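Local coordinates for protein Crov588 (Cafeteriavirus, PDB 6NYR) that is of unknown function but folds as a circular leucine-rich repeat protein built from FNIP repeats, a fold that commonly mediates protein-protein interactions, at residues T188-G193 with N207-L212. Sequence-based numbering, arbitrary orientation. Where two conformers were deposited one is given.
Sequences TYLEFG and NSLTHL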
ATOM      1  N   THR A 188      17.747 -19.493  14.731  1.00 51.23           N
ATOM      2  CA  THR A 188      16.469 -19.842  14.130  1.00 49.26           C
ATOM      3  C   THR A 188      16.248 -19.212  12.761  1.00 48.37           C
ATOM      4  O   THR A 188      15.611 -19.835  11.908  1.00 46.20           O
ATOM      5  CB  THR A 188      15.309 -19.408  15.040  1.00 52.77           C
ATOM      6  OG1 THR A 188      15.302 -17.978  15.160  1.00 56.61           O
ATOM      7  CG2 THR A 188      15.443 -20.022  16.422  1.00 51.39           C
ATOM      8  N   TYR A 189      16.738 -17.993  12.539  0.50 49.52           N
ATOM      9  CA  TYR A 189      16.632 -17.302  11.259  0.50 47.25           C
ATOM     10  C   TYR A 189      18.038 -17.092  10.707  0.50 48.37           C
ATOM     11  O   TYR A 189      18.881 -16.480  11.372  0.50 47.08           O
ATOM     12  CB  TYR A 189      15.923 -15.950  11.417  0.50 47.14           C
ATOM     13  CG  TYR A 189      14.426 -16.017  11.619  0.50 46.03           C
ATOM     14  CD1 TYR A 189      13.877 -16.749  12.663  0.50 47.72           C
ATOM     15  CD2 TYR A 189      13.563 -15.326  10.780  0.50 45.35           C
ATOM     16  CE1 TYR A 189      12.508 -16.807  12.854  0.50 47.48           C
ATOM     17  CE2 TYR A 189      12.192 -15.375  10.964  0.50 45.39           C
ATOM     18  CZ  TYR A 189      11.671 -16.114  12.001  0.50 45.78           C
ATOM     19  OH  TYR A 189      10.309 -16.165  12.182  0.50 46.85           O
ATOM     20  N   LEU A 190      18.289 -17.589   9.497  1.00 45.15           N
ATOM     21  CA  LEU A 190      19.566 -17.385   8.816  1.00 45.54           C
ATOM     22  C   LEU A 190      19.286 -16.851   7.422  1.00 44.77           C
ATOM     23  O   LEU A 190      18.533 -17.470   6.659  1.00 41.50           O
ATOM     24  CB  LEU A 190      20.379 -18.679   8.746  1.00 46.58           C
ATOM     25  CG  LEU A 190      21.725 -18.614   8.015  1.00 47.06           C
ATOM     26  CD1 LEU A 190      22.619 -17.522   8.579  1.00 46.90           C
ATOM     27  CD2 LEU A 190      22.441 -19.969   8.069  1.00 41.94           C
ATOM     28  N   GLU A 191      19.871 -15.701   7.097  1.00 47.11           N
ATOM     29  CA  GLU A 191      19.738 -15.112   5.771  1.00 49.87           C
ATOM     30  C   GLU A 191      21.114 -14.806   5.199  1.00 46.80           C
ATOM     31  O   GLU A 191      21.874 -14.026   5.784  1.00 49.80           O
ATOM     32  CB  GLU A 191      18.895 -13.834   5.799  1.00 49.70           C
ATOM     33  CG  GLU A 191      18.722 -13.237   4.408  1.00 51.78           C
ATOM     34  CD  GLU A 191      17.741 -12.090   4.360  1.00 52.75           C
ATOM     35  OE1 GLU A 191      17.029 -11.866   5.362  1.00 51.81           O
ATOM     36  OE2 GLU A 191      17.685 -11.410   3.313  1.00 56.21           O
ATOM     37  N   PHE A 192      21.425 -15.411   4.059  1.00 45.04           N
ATOM     38  CA  PHE A 192      22.616 -15.074   3.296  1.00 46.22           C
ATOM     39  C   PHE A 192      22.305 -13.981   2.279  1.00 44.39           C
ATOM     40  O   PHE A 192      21.167 -13.819   1.830  1.00 44.71           O
ATOM     41  CB  PHE A 192      23.173 -16.301   2.575  1.00 44.61           C
ATOM     42  CG  PHE A 192      23.787 -17.311   3.494  1.00 47.47           C
ATOM     43  CD1 PHE A 192      25.016 -17.070   4.082  1.00 48.26           C
ATOM     44  CD2 PHE A 192      23.134 -18.500   3.774  1.00 47.94           C
ATOM     45  CE1 PHE A 192      25.584 -17.996   4.932  1.00 48.73           C
ATOM     46  CE2 PHE A 192      23.697 -19.430   4.622  1.00 48.02           C
ATOM     47  CZ  PHE A 192      24.922 -19.177   5.201  1.00 50.25           C
ATOM     48  N   GLY A 193      23.347 -13.237   1.908  1.00 46.96           N
ATOM     49  CA  GLY A 193      23.213 -12.114   1.011  1.00 46.43           C
ATOM     50  C   GLY A 193      23.598 -12.457  -0.418  1.00 46.45           C
ATOM     51  O   GLY A 193      23.774 -13.618  -0.792  1.00 43.79           O
ATOM     52  N   ASN A 207      20.476 -27.490  14.876  1.00 65.39           N
ATOM     53  CA  ASN A 207      19.258 -28.265  15.063  1.00 67.69           C
ATOM     54  C   ASN A 207      18.039 -27.414  15.367  1.00 62.30           C
ATOM     55  O   ASN A 207      16.952 -27.970  15.563  1.00 63.12           O
ATOM     56  CB  ASN A 207      19.455 -29.243  16.223  1.00 73.32           C
ATOM     57  CG  ASN A 207      19.498 -28.534  17.579  1.00 77.54           C
ATOM     58  OD1 ASN A 207      19.743 -27.324  17.653  1.00 75.62           O
ATOM     59  ND2 ASN A 207      19.253 -29.282  18.651  1.00 81.27           N
ATOM     60  N   SER A 208      18.188 -26.096  15.406  1.00 60.29           N
ATOM     61  CA  SER A 208      17.104 -25.204  15.779  1.00 61.13           C
ATOM     62  C   SER A 208      16.656 -24.280  14.661  1.00 58.50           C
ATOM     63  O   SER A 208      15.722 -23.495  14.866  1.00 60.74           O
ATOM     64  CB  SER A 208      17.530 -24.361  16.988  1.00 64.38           C
ATOM     65  OG  SER A 208      18.779 -23.732  16.734  1.00 65.35           O
ATOM     66  N   LEU A 209      17.270 -24.358  13.486  1.00 54.00           N
ATOM     67  CA  LEU A 209      16.979 -23.408  12.422  1.00 53.45           C
ATOM     68  C   LEU A 209      15.593 -23.668  11.843  1.00 49.60           C
ATOM     69  O   LEU A 209      15.240 -24.809  11.531  1.00 49.96           O
ATOM     70  CB  LEU A 209      18.041 -23.519  11.328  1.00 52.68           C
ATOM     71  CG  LEU A 209      18.163 -22.371  10.326  1.00 49.73           C
ATOM     72  CD1 LEU A 209      18.653 -21.119  11.041  1.00 49.40           C
ATOM     73  CD2 LEU A 209      19.100 -22.731   9.186  1.00 49.70           C
ATOM     74  N   THR A 210      14.796 -22.605  11.722  1.00 45.61           N
ATOM     75  CA  THR A 210      13.459 -22.693  11.149  1.00 46.45           C
ATOM     76  C   THR A 210      13.324 -21.983   9.811  1.00 47.25           C
ATOM     77  O   THR A 210      12.519 -22.411   8.983  1.00 47.07           O
ATOM     78  CB  THR A 210      12.417 -22.115  12.120  1.00 49.66           C
ATOM     79  OG1 THR A 210      12.720 -20.744  12.410  1.00 49.67           O
ATOM     80  CG2 THR A 210      12.393 -22.919  13.416  1.00 50.52           C
ATOM     81  N   HIS A 211      14.086 -20.914   9.580  1.00 50.22           N
ATOM     82  CA  HIS A 211      13.961 -20.100   8.375  1.00 49.94           C
ATOM     83  C   HIS A 211      15.334 -19.977   7.730  1.00 49.87           C
ATOM     84  O   HIS A 211      16.274 -19.480   8.362  1.00 50.88           O
ATOM     85  CB  HIS A 211      13.416 -18.703   8.691  1.00 49.96           C
ATOM     86  CG  HIS A 211      11.968 -18.676   9.067  1.00 50.43           C
ATOM     87  ND1 HIS A 211      11.475 -19.308  10.188  1.00 51.78           N
ATOM     88  CD2 HIS A 211      10.910 -18.069   8.479  1.00 49.90           C
ATOM     89  CE1 HIS A 211      10.172 -19.101  10.269  1.00 52.17           C
ATOM     90  NE2 HIS A 211       9.804 -18.355   9.244  1.00 52.84           N
ATOM     91  N   LEU A 212      15.449 -20.405   6.474  1.00 45.92           N
ATOM     92  CA  LEU A 212      16.705 -20.340   5.735  1.00 45.80           C
ATOM     93  C   LEU A 212      16.445 -19.655   4.403  1.00 44.93           C
ATOM     94  O   LEU A 212      15.628 -20.129   3.606  1.00 41.15           O
ATOM     95  CB  LEU A 212      17.297 -21.734   5.516  1.00 44.50           C
ATOM     96  CG  LEU A 212      18.583 -21.799   4.692  1.00 45.31           C
ATOM     97  CD1 LEU A 212      19.686 -20.968   5.331  1.00 45.49           C
ATOM     98  CD2 LEU A 212      19.041 -23.245   4.505  1.00 47.39           C
TER
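Tyr-189 and His-211 pair in parallel, as do Leu-190 and Leu-212, so 188-193 and 207-212 are neighbouring rungs of the leucine-rich repeat solenoid, strand 189-191 beside strand 211-213. Leu-190 N donates to His-211 O at 3.0 Å with an N-H...O angle of 168°, and the backbone of Leu-190 also bonds with that of Thr-213. At the strand entrance Thr-188 O accepts two backbone N-H groups: Thr-210 N at 2.9 Å, in the carbonyl plane on a lone pair, and His-211 N at 3.0 Å, close to the axis of the carbonyl. These two bonds into one carbonyl oxygen pin the chain where 207-212 enters its strand.

On the face bearing Tyr-189 and His-211 the two rings form an offset stack in the tyrosine conformer described, one of two modelled, with centroids 4.2 Å apart and planes only 7° from parallel. Both have CG beside the backbone N, anti to the carbonyl carbon (chi1 -75° for Tyr-189), which sends them the same way; in this conformer Tyr-189 CZ lies over the centre of the imidazole, and His-211 CB makes a CH-pi contact with the tyrosine face. His-167 stacks on Tyr-189 and Tyr-233 meets the ring of His-211, so the pair belongs to an aromatic row running across successive coils.

Leu-190 and Leu-212 point to the other face, into the buried interior of the coil, and Leu-209 reaches Leu-190 from the turn before the strand. Leu-190 CB touches Leu-209 CD1 at 3.8 Å, while Leu-190 CD2 lies 4.0 Å from Leu-212 CD1, the side chains running alongside; Leu-183 and Leu-205 also border Leu-190.

Thr-210 OG1 sits in plane at the edge of the imidazole, hydrogen-bonded to His-211 ND1 at 2.9 Å with either as possible donor, a link that restrains the ring's rotation; Thr-188 O also lies within reach of this hydroxyl, 3.1 Å from Thr-210 OG1.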